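Local coordinates for M152 protein (Murid herpesvirus 1, PDB 4G59) that probably binds host RAE-1 stress ligands as an MHC class I-like viral membrane protein, hiding infected cells from natural killer cells, at residues T22-S27 and E98-F103; P32-H37 and I50-E55; N117-Y122 and G132-S137; L213-D218 and R240-S245. All blocks are in the same frame, centred on the assembly; numbering follows the deposited sequence.

Contact 1 (T22-S27 and E98-F103); sequences TATFIS and EYRCKF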
loop_
_atom_site.group_PDB
_atom_site.type_symbol
_atom_site.label_atom_id
_atom_site.label_comp_id
_atom_site.label_asym_id
_atom_site.label_seq_id
_atom_site.Cartn_x
_atom_site.Cartn_y
_atom_site.Cartn_z
ATOM N N THR B 22 -8.165 18.394 -10.231
ATOM C CA THR B 22 -6.880 18.428 -9.549
ATOM C C THR B 22 -6.204 17.067 -9.674
ATOM O O THR B 22 -6.609 16.096 -9.037
ATOM C CB THR B 22 -7.036 18.830 -8.076
ATOM O OG1 THR B 22 -7.827 20.024 -7.993
ATOM C CG2 THR B 22 -5.672 19.086 -7.455
ATOM N N ALA B 23 -5.182 17.014 -10.522
ATOM C CA ALA B 23 -4.428 15.783 -10.777
ATOM C C ALA B 23 -3.247 15.667 -9.836
ATOM O O ALA B 23 -2.476 16.619 -9.695
ATOM C CB ALA B 23 -3.934 15.751 -12.212
ATOM N N THR B 24 -3.093 14.502 -9.207
ATOM C CA THR B 24 -1.936 14.251 -8.352
ATOM C C THR B 24 -0.953 13.314 -9.049
ATOM O O THR B 24 -1.310 12.164 -9.356
ATOM C CB THR B 24 -2.360 13.651 -7.007
ATOM O OG1 THR B 24 -3.120 14.620 -6.286
ATOM C CG2 THR B 24 -1.144 13.305 -6.168
ATOM N N PHE B 25 0.274 13.794 -9.303
ATOM C CA PHE B 25 1.303 12.965 -9.933
ATOM C C PHE B 25 2.224 12.462 -8.840
ATOM O O PHE B 25 2.875 13.274 -8.150
ATOM C CB PHE B 25 2.109 13.766 -10.950
ATOM C CG PHE B 25 1.310 14.234 -12.141
ATOM C CD1 PHE B 25 1.379 13.556 -13.345
ATOM C CD2 PHE B 25 0.484 15.355 -12.061
ATOM C CE1 PHE B 25 0.649 13.972 -14.442
ATOM C CE2 PHE B 25 -0.255 15.772 -13.170
ATOM C CZ PHE B 25 -0.173 15.073 -14.356
ATOM N N ILE B 26 2.289 11.142 -8.660
ATOM C CA ILE B 26 3.123 10.601 -7.585
ATOM C C ILE B 26 4.311 9.808 -8.107
ATOM O O ILE B 26 4.166 8.973 -9.013
ATOM C CB ILE B 26 2.324 9.758 -6.579
ATOM C CG1 ILE B 26 1.367 10.654 -5.787
ATOM C CG2 ILE B 26 3.240 9.098 -5.577
ATOM C CD1 ILE B 26 0.291 9.889 -5.066
ATOM N N SER B 27 5.492 10.087 -7.552
ATOM C CA SER B 27 6.693 9.359 -7.925
ATOM C C SER B 27 7.418 8.847 -6.693
ATOM O O SER B 27 7.812 9.617 -5.787
ATOM C CB SER B 27 7.606 10.205 -8.805
ATOM O OG SER B 27 7.117 10.229 -10.123
ATOM N N GLU B 98 5.196 14.048 -4.406
ATOM C CA GLU B 98 3.790 14.157 -4.762
ATOM C C GLU B 98 3.492 15.552 -5.311
ATOM O O GLU B 98 3.655 16.553 -4.594
ATOM C CB GLU B 98 2.971 13.915 -3.513
ATOM C CG GLU B 98 1.509 13.748 -3.735
ATOM C CD GLU B 98 0.871 13.011 -2.584
ATOM O OE1 GLU B 98 1.439 11.972 -2.161
ATOM O OE2 GLU B 98 -0.180 13.487 -2.103
ATOM N N TYR B 99 3.076 15.629 -6.576
ATOM C CA TYR B 99 2.674 16.898 -7.176
ATOM C C TYR B 99 1.153 16.984 -7.289
ATOM O O TYR B 99 0.549 16.290 -8.106
ATOM C CB TYR B 99 3.289 17.049 -8.567
ATOM C CG TYR B 99 4.802 17.024 -8.594
ATOM C CD1 TYR B 99 5.544 18.205 -8.618
ATOM C CD2 TYR B 99 5.488 15.821 -8.598
ATOM C CE1 TYR B 99 6.939 18.172 -8.653
ATOM C CE2 TYR B 99 6.852 15.778 -8.634
ATOM C CZ TYR B 99 7.583 16.948 -8.664
ATOM O OH TYR B 99 8.954 16.867 -8.704
ATOM N N ARG B 100 0.524 17.818 -6.469
ATOM C CA ARG B 100 -0.918 17.976 -6.570
ATOM C C ARG B 100 -1.202 19.228 -7.392
ATOM O O ARG B 100 -0.980 20.348 -6.914
ATOM C CB ARG B 100 -1.555 18.065 -5.192
ATOM C CG ARG B 100 -3.064 17.972 -5.227
ATOM C CD ARG B 100 -3.640 17.626 -3.858
ATOM N NE ARG B 100 -5.027 18.063 -3.722
ATOM C CZ ARG B 100 -5.370 19.314 -3.434
ATOM N NH1 ARG B 100 -4.427 20.236 -3.266
ATOM N NH2 ARG B 100 -6.646 19.649 -3.322
ATOM N N CYS B 101 -1.670 19.046 -8.632
ATOM C CA CYS B 101 -1.781 20.181 -9.564
ATOM C C CYS B 101 -3.205 20.501 -9.999
ATOM O O CYS B 101 -3.945 19.607 -10.411
ATOM C CB CYS B 101 -0.942 19.947 -10.825
ATOM S SG CYS B 101 0.825 19.720 -10.571
ATOM N N LYS B 102 -3.569 21.782 -9.904
ATOM C CA LYS B 102 -4.739 22.338 -10.587
ATOM C C LYS B 102 -4.249 22.910 -11.911
ATOM O O LYS B 102 -3.237 23.617 -11.939
ATOM C CB LYS B 102 -5.324 23.468 -9.758
ATOM C CG LYS B 102 -6.765 23.304 -9.351
ATOM C CD LYS B 102 -7.053 24.225 -8.181
ATOM C CE LYS B 102 -8.511 24.212 -7.773
ATOM N NZ LYS B 102 -9.396 24.861 -8.791
ATOM N N PHE B 103 -4.949 22.619 -13.002
ATOM C CA PHE B 103 -4.536 23.095 -14.314
ATOM C C PHE B 103 -5.048 24.499 -14.680
ATOM O O PHE B 103 -4.329 25.273 -15.330
ATOM C CB PHE B 103 -4.940 22.085 -15.386
ATOM C CG PHE B 103 -4.237 20.761 -15.261
ATOM C CD1 PHE B 103 -2.868 20.701 -15.063
ATOM C CD2 PHE B 103 -4.952 19.576 -15.328
ATOM C CE1 PHE B 103 -2.227 19.474 -14.941
ATOM C CE2 PHE B 103 -4.322 18.351 -15.210
ATOM C CZ PHE B 103 -2.961 18.296 -15.013
#
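Arg-100 lies across Thr-24 and Thr-22 on one face of the antiparallel sheet that forms the floor of this MHC class I-like platform. Its CB starts beside Thr-24 OG1, and CG, swung anti to the backbone N (chi1 -169°), settles between two threonine branches: Thr-24 OG1 at 3.5 Å and Thr-22 CG2 at 3.6 Å. CD still brushes Thr-24 OG1, and with the chain extended as far as NE, the guanidinium passes Thr-22, whose CG2 methyl sits over one face of it, shifted toward the rim. The Thr-22 hydroxyl, by contrast, bonds back to the carbonyl of Asp-20. Further along this face, Glu-98 and Ile-26 run side by side, with Glu-98 CG 3.7 Å from Ile-26 CG1.

Strands 22-27 and 98-103 run antiparallel and are stitched by paired backbone bonds at Ala-23/Cys-101 and Phe-25/Tyr-99. The straightest, from Tyr-99 N to Phe-25 O, spans 2.8 Å at an N-H...O angle of 177°. Those four side chains point to the other face, where Phe-25 packs on helix 68-89 and the Tyr-99 ring meets Phe-73 edge to face. Cys-101 ties the strand to its hairpin partner through the disulfide to Cys-108. At the end of the row, the edge of the Phe-103 ring presents CZ to Phe-25 CE2 at 4.1 Å.

Contact 2 (P32-H37 and I50-E55); sequences PEMFRH and IEASGE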
loop_
_atom_site.group_PDB
_atom_site.type_symbol
_atom_site.label_atom_id
_atom_site.label_comp_id
_atom_site.label_asym_id
_atom_site.label_seq_id
_atom_site.Cartn_x
_atom_site.Cartn_y
_atom_site.Cartn_z
ATOM N N PRO B 32 17.431 1.594 -7.327
ATOM C CA PRO B 32 18.094 1.972 -8.584
ATOM C C PRO B 32 17.208 1.687 -9.784
ATOM O O PRO B 32 16.861 0.534 -9.998
ATOM C CB PRO B 32 19.314 1.051 -8.614
ATOM C CG PRO B 32 19.634 0.817 -7.140
ATOM C CD PRO B 32 18.281 0.740 -6.471
ATOM N N GLU B 33 16.845 2.719 -10.537
ATOM C CA GLU B 33 15.942 2.569 -11.680
ATOM C C GLU B 33 14.657 1.800 -11.352
ATOM O O GLU B 33 14.113 1.077 -12.199
ATOM C CB GLU B 33 16.672 1.945 -12.868
ATOM C CG GLU B 33 17.807 2.813 -13.375
ATOM C CD GLU B 33 18.536 2.207 -14.544
ATOM O OE1 GLU B 33 18.142 1.123 -15.018
ATOM O OE2 GLU B 33 19.513 2.831 -14.999
ATOM N N MET B 34 14.184 1.971 -10.117
ATOM C CA MET B 34 12.954 1.330 -9.668
ATOM C C MET B 34 11.984 2.378 -9.131
ATOM O O MET B 34 12.087 2.812 -7.977
ATOM C CB MET B 34 13.240 0.253 -8.622
ATOM C CG MET B 34 14.120 -0.859 -9.131
ATOM S SD MET B 34 13.248 -2.118 -10.073
ATOM C CE MET B 34 12.400 -2.916 -8.716
ATOM N N PHE B 35 11.047 2.777 -9.988
ATOM C CA PHE B 35 10.071 3.798 -9.645
ATOM C C PHE B 35 8.642 3.274 -9.809
ATOM O O PHE B 35 8.346 2.472 -10.705
ATOM C CB PHE B 35 10.251 5.052 -10.528
ATOM C CG PHE B 35 11.574 5.762 -10.340
ATOM C CD1 PHE B 35 11.641 6.943 -9.613
ATOM C CD2 PHE B 35 12.746 5.255 -10.901
ATOM C CE1 PHE B 35 12.864 7.600 -9.436
ATOM C CE2 PHE B 35 13.979 5.912 -10.732
ATOM C CZ PHE B 35 14.037 7.074 -10.005
ATOM N N ARG B 36 7.752 3.717 -8.929
ATOM C CA ARG B 36 6.339 3.518 -9.175
ATOM C C ARG B 36 5.779 4.909 -9.430
ATOM O O ARG B 36 5.882 5.790 -8.571
ATOM C CB ARG B 36 5.646 2.854 -7.988
ATOM C CG ARG B 36 4.170 2.457 -8.256
ATOM C CD ARG B 36 3.386 2.291 -6.954
ATOM N NE ARG B 36 3.371 3.565 -6.247
ATOM C CZ ARG B 36 3.314 3.697 -4.927
ATOM N NH1 ARG B 36 3.252 2.611 -4.164
ATOM N NH2 ARG B 36 3.320 4.918 -4.372
ATOM N N HIS B 37 5.230 5.118 -10.623
ATOM C CA HIS B 37 4.563 6.379 -10.942
ATOM C C HIS B 37 3.040 6.167 -11.007
ATOM O O HIS B 37 2.561 5.094 -11.399
ATOM C CB HIS B 37 5.064 6.941 -12.286
ATOM C CG HIS B 37 6.551 7.135 -12.363
ATOM N ND1 HIS B 37 7.217 8.121 -11.659
ATOM C CD2 HIS B 37 7.493 6.499 -13.103
ATOM C CE1 HIS B 37 8.505 8.072 -11.954
ATOM N NE2 HIS B 37 8.700 7.094 -12.823
ATOM N N ILE B 50 2.388 3.111 -13.175
ATOM C CA ILE B 50 3.502 2.295 -13.618
ATOM C C ILE B 50 4.121 1.685 -12.383
ATOM O O ILE B 50 4.671 2.419 -11.541
ATOM C CB ILE B 50 4.596 3.130 -14.305
ATOM C CG1 ILE B 50 3.985 4.085 -15.332
ATOM C CG2 ILE B 50 5.629 2.208 -14.942
ATOM C CD1 ILE B 50 4.986 4.941 -16.063
ATOM N N GLU B 51 4.043 0.359 -12.272
ATOM C CA GLU B 51 4.696 -0.350 -11.174
ATOM C C GLU B 51 6.210 -0.329 -11.345
ATOM O O GLU B 51 6.712 -0.162 -12.459
ATOM C CB GLU B 51 4.220 -1.796 -11.123
ATOM C CG GLU B 51 2.714 -1.950 -10.950
ATOM C CD GLU B 51 2.233 -1.604 -9.559
ATOM O OE1 GLU B 51 3.044 -1.109 -8.740
ATOM O OE2 GLU B 51 1.042 -1.835 -9.281
ATOM N N ALA B 52 6.943 -0.501 -10.248
ATOM C CA ALA B 52 8.399 -0.528 -10.320
ATOM C C ALA B 52 8.860 -1.686 -11.191
ATOM O O ALA B 52 9.919 -1.624 -11.795
ATOM C CB ALA B 52 9.004 -0.610 -8.938
ATOM N N SER B 53 8.051 -2.739 -11.264
ATOM C CA SER B 53 8.320 -3.868 -12.150
ATOM C C SER B 53 8.295 -3.497 -13.638
ATOM O O SER B 53 8.637 -4.318 -14.485
ATOM C CB SER B 53 7.281 -4.960 -11.910
ATOM O OG SER B 53 6.016 -4.540 -12.389
ATOM N N GLY B 54 7.888 -2.270 -13.968
ATOM C CA GLY B 54 7.680 -1.895 -15.360
ATOM C C GLY B 54 6.253 -2.102 -15.852
ATOM O O GLY B 54 5.890 -1.585 -16.913
ATOM N N GLU B 55 5.440 -2.858 -15.103
ATOM C CA GLU B 55 4.042 -3.100 -15.503
ATOM C C GLU B 55 3.242 -1.805 -15.582
ATOM O O GLU B 55 3.346 -0.933 -14.700
ATOM C CB GLU B 55 3.328 -4.058 -14.553
ATOM C CG GLU B 55 1.933 -4.407 -15.025
ATOM C CD GLU B 55 1.221 -5.401 -14.133
ATOM O OE1 GLU B 55 1.683 -5.682 -13.007
ATOM O OE2 GLU B 55 0.175 -5.915 -14.561
#
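Two successive bends in the Met-34 chain, at chi2 (-82°) and chi3 (-73°), curl its thioether over Ala-52, with SD 3.8 Å from Ala-52 O and CE beside the Ala-52 methyl. Here a beta strand of the MHC-like platform sheet parts from its neighbour, which turns away in a type I beta turn from Glu-51 to Gly-54. Arg-36 sets out differently: its CG stands anti to the backbone N (chi1 -173°) and lies alongside Glu-51, touching OE1 at 3.8 Å through carbon alone. The charged ends do not meet, and Glu-51 OE2 is bound by Arg-49 and Lys-57.

The ladder survives at one pair, His-37 with Ile-50. Ile-50 N gives a bond of 2.7 Å to His-37 O, and Ile-50 O receives His-37 N in return. Beyond it the two backbones stay close through CA-H...O contacts, Arg-36 CA to Ile-50 O and, closer, Ala-52 CA to Phe-35 O at 3.0 Å. Just past the turn, the Glu-55 amide bonds to Ser-53 OG, an ST turn. Met-34 and Ser-53 also pack on the backbone of the other protein chain, so this edge forms part of the interface.

The His-37 ring is fixed by Ser-27 on ND1, Glu-78 on NE2 and a stack with Phe-74; from the strand partner, the Ile-50 CD1 methyl approaches its CD2 obliquely at 4.2 Å.

Contact 3 (N117-Y122 and G132-S137); sequences NTLTRY and GSPPYS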
loop_
_atom_site.group_PDB
_atom_site.type_symbol
_atom_site.label_atom_id
_atom_site.label_comp_id
_atom_site.label_asym_id
_atom_site.label_seq_id
_atom_site.Cartn_x
_atom_site.Cartn_y
_atom_site.Cartn_z
ATOM N N ASN B 117 6.883 9.655 6.647
ATOM C CA ASN B 117 6.901 11.019 7.184
ATOM C C ASN B 117 6.941 12.054 6.074
ATOM O O ASN B 117 7.760 11.939 5.167
ATOM C CB ASN B 117 8.132 11.250 8.082
ATOM C CG ASN B 117 8.133 10.391 9.336
ATOM O OD1 ASN B 117 7.150 10.344 10.084
ATOM N ND2 ASN B 117 9.252 9.703 9.574
ATOM N N THR B 118 6.084 13.072 6.164
ATOM C CA THR B 118 6.170 14.234 5.274
ATOM C C THR B 118 7.244 15.225 5.756
ATOM O O THR B 118 7.161 15.734 6.869
ATOM C CB THR B 118 4.822 14.965 5.164
ATOM O OG1 THR B 118 3.818 14.049 4.710
ATOM C CG2 THR B 118 4.916 16.118 4.178
ATOM N N LEU B 119 8.243 15.494 4.912
ATOM C CA LEU B 119 9.336 16.399 5.264
ATOM C C LEU B 119 9.121 17.842 4.810
ATOM O O LEU B 119 9.438 18.774 5.550
ATOM C CB LEU B 119 10.646 15.914 4.659
ATOM C CG LEU B 119 10.916 14.417 4.693
ATOM C CD1 LEU B 119 12.146 14.088 3.866
ATOM C CD2 LEU B 119 11.069 13.954 6.127
ATOM N N THR B 120 8.625 18.028 3.587
ATOM C CA THR B 120 8.492 19.363 3.016
ATOM C C THR B 120 7.196 19.568 2.224
ATOM O O THR B 120 6.726 18.648 1.535
ATOM C CB THR B 120 9.667 19.684 2.071
ATOM O OG1 THR B 120 9.731 18.701 1.034
ATOM C CG2 THR B 120 10.983 19.699 2.804
ATOM N N ARG B 121 6.629 20.772 2.319
ATOM C CA ARG B 121 5.516 21.176 1.463
ATOM C C ARG B 121 5.909 22.431 0.677
ATOM O O ARG B 121 6.236 23.469 1.271
ATOM C CB ARG B 121 4.247 21.453 2.281
ATOM C CG ARG B 121 2.991 21.474 1.424
ATOM C CD ARG B 121 1.838 22.276 2.004
ATOM N NE ARG B 121 1.395 21.807 3.312
ATOM C CZ ARG B 121 1.673 22.436 4.451
ATOM N NH1 ARG B 121 2.392 23.556 4.432
ATOM N NH2 ARG B 121 1.238 21.955 5.610
ATOM N N TYR B 122 5.887 22.331 -0.650
ATOM C CA TYR B 122 6.245 23.458 -1.513
ATOM C C TYR B 122 5.009 23.990 -2.224
ATOM O O TYR B 122 4.344 23.265 -2.992
ATOM C CB TYR B 122 7.328 23.053 -2.518
ATOM C CG TYR B 122 7.623 24.071 -3.596
ATOM C CD1 TYR B 122 7.973 25.378 -3.274
ATOM C CD2 TYR B 122 7.577 23.722 -4.940
ATOM C CE1 TYR B 122 8.254 26.309 -4.258
ATOM C CE2 TYR B 122 7.858 24.653 -5.938
ATOM C CZ TYR B 122 8.190 25.945 -5.582
ATOM O OH TYR B 122 8.470 26.870 -6.559
ATOM N N GLY B 132 9.118 18.008 8.602
ATOM C CA GLY B 132 9.770 16.900 9.277
ATOM C C GLY B 132 11.224 16.673 8.882
ATOM O O GLY B 132 11.724 17.266 7.924
ATOM N N SER B 133 11.908 15.813 9.635
ATOM C CA SER B 133 13.266 15.395 9.291
ATOM C C SER B 133 13.328 13.872 9.193
ATOM O O SER B 133 12.670 13.174 9.968
ATOM C CB SER B 133 14.284 15.905 10.316
ATOM O OG SER B 133 15.571 16.072 9.723
ATOM N N PRO B 134 14.095 13.359 8.219
ATOM C CA PRO B 134 14.287 11.915 8.023
ATOM C C PRO B 134 15.210 11.304 9.078
ATOM O O PRO B 134 16.320 11.810 9.289
ATOM C CB PRO B 134 14.938 11.820 6.632
ATOM C CG PRO B 134 14.741 13.166 6.002
ATOM C CD PRO B 134 14.661 14.152 7.115
ATOM N N PRO B 135 14.752 10.216 9.725
ATOM C CA PRO B 135 15.326 9.518 10.884
ATOM C C PRO B 135 16.828 9.202 10.886
ATOM O O PRO B 135 17.460 9.313 11.941
ATOM C CB PRO B 135 14.527 8.222 10.914
ATOM C CG PRO B 135 13.191 8.637 10.457
ATOM C CD PRO B 135 13.423 9.676 9.389
ATOM N N TYR B 136 17.400 8.765 9.778
ATOM C CA TYR B 136 18.828 8.459 9.842
ATOM C C TYR B 136 19.615 9.308 8.847
ATOM O O TYR B 136 20.284 8.793 7.946
ATOM C CB TYR B 136 19.074 6.951 9.692
ATOM C CG TYR B 136 18.786 6.203 10.973
ATOM C CD1 TYR B 136 19.801 5.603 11.695
ATOM C CD2 TYR B 136 17.499 6.131 11.484
ATOM C CE1 TYR B 136 19.535 4.931 12.884
ATOM C CE2 TYR B 136 17.221 5.467 12.672
ATOM C CZ TYR B 136 18.243 4.867 13.368
ATOM O OH TYR B 136 17.966 4.206 14.547
ATOM N N SER B 137 19.519 10.622 9.026
ATOM C CA SER B 137 20.153 11.566 8.116
ATOM C C SER B 137 20.957 12.643 8.857
ATOM O O SER B 137 20.662 13.840 8.743
ATOM C CB SER B 137 19.089 12.223 7.241
ATOM O OG SER B 137 18.074 12.803 8.041
#
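Leu-119 lays its two methyls against the ring of Pro-134, CD1 coming to 3.5 Å from Pro-134 CG while CD2 lies by the ring's N and CD. This is the edge of the MHC-like platform sheet, where the chain leaves the outermost strand 128-130 and loops toward helix 142-148. The side chains cross at a slant; Leu-119 CG stands beside its own backbone N (chi1 -41°), which sends both methyls along the loop. Pro-134 is buried, with Ile-145 of helix 142-148 and Arg-93 also touching it, so Pro-134 sits between the leucine and the helix.

The strand is irregular here. Leu-119 has helix-like backbone angles, and both it and Thr-120 bond to the backbone of Gln-112, which is consistent with a classic beta bulge. Its carbonyl turns to the loop and accepts a bond from Gly-132 N, 3.2 Å from Leu-119 O. The bond is bent: the donor approaches well off the carbonyl plane, with a C=O...N angle of 112°. The backbones are close at this point, Gly-132 CA standing 4.1 Å from Leu-119 CA. With no side chain, Gly-132 can come this close; a CB there would run into Thr-118 O.

Farther out, the loop and strand meet the other protein chain: Pro-135 and Tyr-136 pack on it, and the Asn-117 amide bonds to one of its polar side chains. From the opposite direction, Pro-135 faces the same amide, its CG 4.2 Å from Asn-117 ND2.

Contact 4 (L213-D218 and R240-S245); sequences LANGVD and RDLNGS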
loop_
_atom_site.group_PDB
_atom_site.type_symbol
_atom_site.label_atom_id
_atom_site.label_comp_id
_atom_site.label_asym_id
_atom_site.label_seq_id
_atom_site.Cartn_x
_atom_site.Cartn_y
_atom_site.Cartn_z
ATOM N N LEU B 213 -17.998 -0.210 8.396
ATOM C CA LEU B 213 -19.106 -1.007 8.938
ATOM C C LEU B 213 -20.148 -0.076 9.528
ATOM O O LEU B 213 -19.800 0.958 10.090
ATOM C CB LEU B 213 -18.608 -1.964 10.022
ATOM C CG LEU B 213 -19.329 -3.297 10.185
ATOM C CD1 LEU B 213 -18.982 -4.186 9.003
ATOM C CD2 LEU B 213 -18.951 -3.968 11.516
ATOM N N ALA B 214 -21.421 -0.455 9.431
ATOM C CA ALA B 214 -22.523 0.456 9.745
ATOM C C ALA B 214 -22.494 0.991 11.169
ATOM O O ALA B 214 -22.820 2.155 11.409
ATOM C CB ALA B 214 -23.853 -0.209 9.461
ATOM N N ASN B 215 -22.118 0.141 12.120
ATOM C CA ASN B 215 -22.150 0.548 13.520
ATOM C C ASN B 215 -20.853 1.185 14.005
ATOM O O ASN B 215 -20.727 1.503 15.183
ATOM C CB ASN B 215 -22.575 -0.620 14.428
ATOM C CG ASN B 215 -21.467 -1.643 14.634
ATOM O OD1 ASN B 215 -20.528 -1.744 13.838
ATOM N ND2 ASN B 215 -21.573 -2.413 15.712
ATOM N N GLY B 216 -19.882 1.361 13.108
ATOM C CA GLY B 216 -18.669 2.085 13.456
ATOM C C GLY B 216 -17.463 1.245 13.854
ATOM O O GLY B 216 -16.333 1.756 13.942
ATOM N N VAL B 217 -17.692 -0.038 14.108
ATOM C CA VAL B 217 -16.600 -0.956 14.449
ATOM C C VAL B 217 -15.498 -0.922 13.398
ATOM O O VAL B 217 -15.801 -1.001 12.206
ATOM C CB VAL B 217 -17.115 -2.389 14.538
ATOM C CG1 VAL B 217 -15.945 -3.361 14.658
ATOM C CG2 VAL B 217 -18.052 -2.528 15.715
ATOM N N ASP B 218 -14.234 -0.815 13.812
ATOM C CA ASP B 218 -13.142 -0.736 12.830
ATOM C C ASP B 218 -12.985 -2.021 12.012
ATOM O O ASP B 218 -13.213 -3.134 12.501
ATOM C CB ASP B 218 -11.811 -0.349 13.479
ATOM C CG ASP B 218 -11.789 1.097 13.950
ATOM O OD1 ASP B 218 -12.402 1.955 13.271
ATOM O OD2 ASP B 218 -11.159 1.371 15.001
ATOM N N ARG B 240 -16.531 -10.666 17.029
ATOM C CA ARG B 240 -15.980 -10.618 18.366
ATOM C C ARG B 240 -15.246 -9.310 18.504
ATOM O O ARG B 240 -14.534 -9.098 19.470
ATOM C CB ARG B 240 -14.898 -11.683 18.554
ATOM C CG ARG B 240 -13.494 -11.291 18.159
ATOM C CD ARG B 240 -12.500 -12.243 18.820
ATOM N NE ARG B 240 -11.124 -12.082 18.354
ATOM C CZ ARG B 240 -10.464 -12.987 17.639
ATOM N NH1 ARG B 240 -11.049 -14.130 17.306
ATOM N NH2 ARG B 240 -9.219 -12.753 17.258
ATOM N N ASP B 241 -15.472 -8.411 17.558
ATOM C CA ASP B 241 -15.057 -7.041 17.714
ATOM C C ASP B 241 -16.460 -6.496 17.763
ATOM O O ASP B 241 -16.686 -5.343 18.088
ATOM C CB ASP B 241 -14.292 -6.472 16.529
ATOM C CG ASP B 241 -12.800 -6.615 16.682
ATOM O OD1 ASP B 241 -12.360 -7.055 17.752
ATOM O OD2 ASP B 241 -12.062 -6.291 15.739
ATOM N N LEU B 242 -17.404 -7.367 17.433
ATOM C CA LEU B 242 -18.822 -7.041 17.462
ATOM C C LEU B 242 -19.441 -7.290 18.840
ATOM O O LEU B 242 -20.611 -6.964 19.073
ATOM C CB LEU B 242 -19.578 -7.830 16.386
ATOM C CG LEU B 242 -19.320 -7.402 14.934
ATOM C CD1 LEU B 242 -20.399 -7.922 14.021
ATOM C CD2 LEU B 242 -19.215 -5.884 14.818
ATOM N N ASN B 243 -18.643 -7.851 19.747
ATOM C CA ASN B 243 -19.088 -8.194 21.096
ATOM C C ASN B 243 -20.364 -9.031 21.078
ATOM O O ASN B 243 -21.452 -8.520 21.337
ATOM C CB ASN B 243 -19.288 -6.938 21.960
ATOM C CG ASN B 243 -18.080 -6.007 21.947
ATOM O OD1 ASN B 243 -16.939 -6.439 21.777
ATOM N ND2 ASN B 243 -18.333 -4.717 22.136
ATOM N N GLY B 244 -20.227 -10.310 20.740
ATOM C CA GLY B 244 -21.338 -11.245 20.814
ATOM C C GLY B 244 -22.410 -11.118 19.744
ATOM O O GLY B 244 -23.083 -12.098 19.421
ATOM N N SER B 245 -22.584 -9.917 19.200
ATOM C CA SER B 245 -23.571 -9.715 18.152
ATOM C C SER B 245 -23.145 -10.415 16.871
ATOM O O SER B 245 -22.043 -10.962 16.779
ATOM C CB SER B 245 -23.818 -8.229 17.895
ATOM O OG SER B 245 -24.793 -8.051 16.881
#
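Asn-215 turns its carboxamide so that ND2 lies 4.3 Å from Leu-242 CD2, a loose touch of a flat polar group on a methyl, while OD1 on the amide's other arm takes a weak bond from Val-217 N. The second flat group, the Asp-241 carboxylate, takes no direct part; its CB does, resting 4.0 Å from Val-217 CG1. The rest is mostly aliphatic.

At its centre is the CD2 methyl of Leu-242, which meets two residues of the facing loop: Val-217 CG2 at 3.7 Å and Leu-213 CD2 at 3.8 Å. Valine and leucine cross at about a right angle, the two leucines more obliquely. Val-217 serves both partners: CG1, anti to the backbone N (chi1 170°), reaches Asp-241 CB, while CG2 meets Leu-242 CD2 and also lies 3.9 Å from Asp-241 O. The backbones stay well apart, 7.1 Å between Val-217 CA and Asp-241 CA, and the loops share none of their hydrogen bonds across the gap.

What shapes the first loop is its own type I turn, closed by Gly-216 N on Leu-213 O at 3.0 Å. Gly-216, the turn's last residue, has a positive phi (97°) that favours glycine. Beneath the loops, Leu-213 and Leu-242 both lean on Leu-237 and Phe-248, at the end of the apolar filling between two beta sheets. Each loop carries the chain from one sheet to the other, as is typical of the immunoglobulin-like beta sandwich that forms the alpha3-type domain of MHC class I-like proteins.

Contacts 1, 2 and 3 belong to one eight-stranded antiparallel sheet, the platform floor; contact 4 lies in the other domain, its centre about 37 Å from that of contact 1. Contact 1 is the buried middle, a regular ladder with helix 68-89 over one face. Contact 2 follows it directly, Ser-27 bonding to His-37 between the neighbouring strands, and there the ladder frays to one pair beside a turn. Contact 3, on the far flank, has one bent bond between its two segments and relies on leucine against proline. Both flanks also face the other protein chain. Contact 4, the most peripheral, joins two loops mainly by methyl packing, without any ladder.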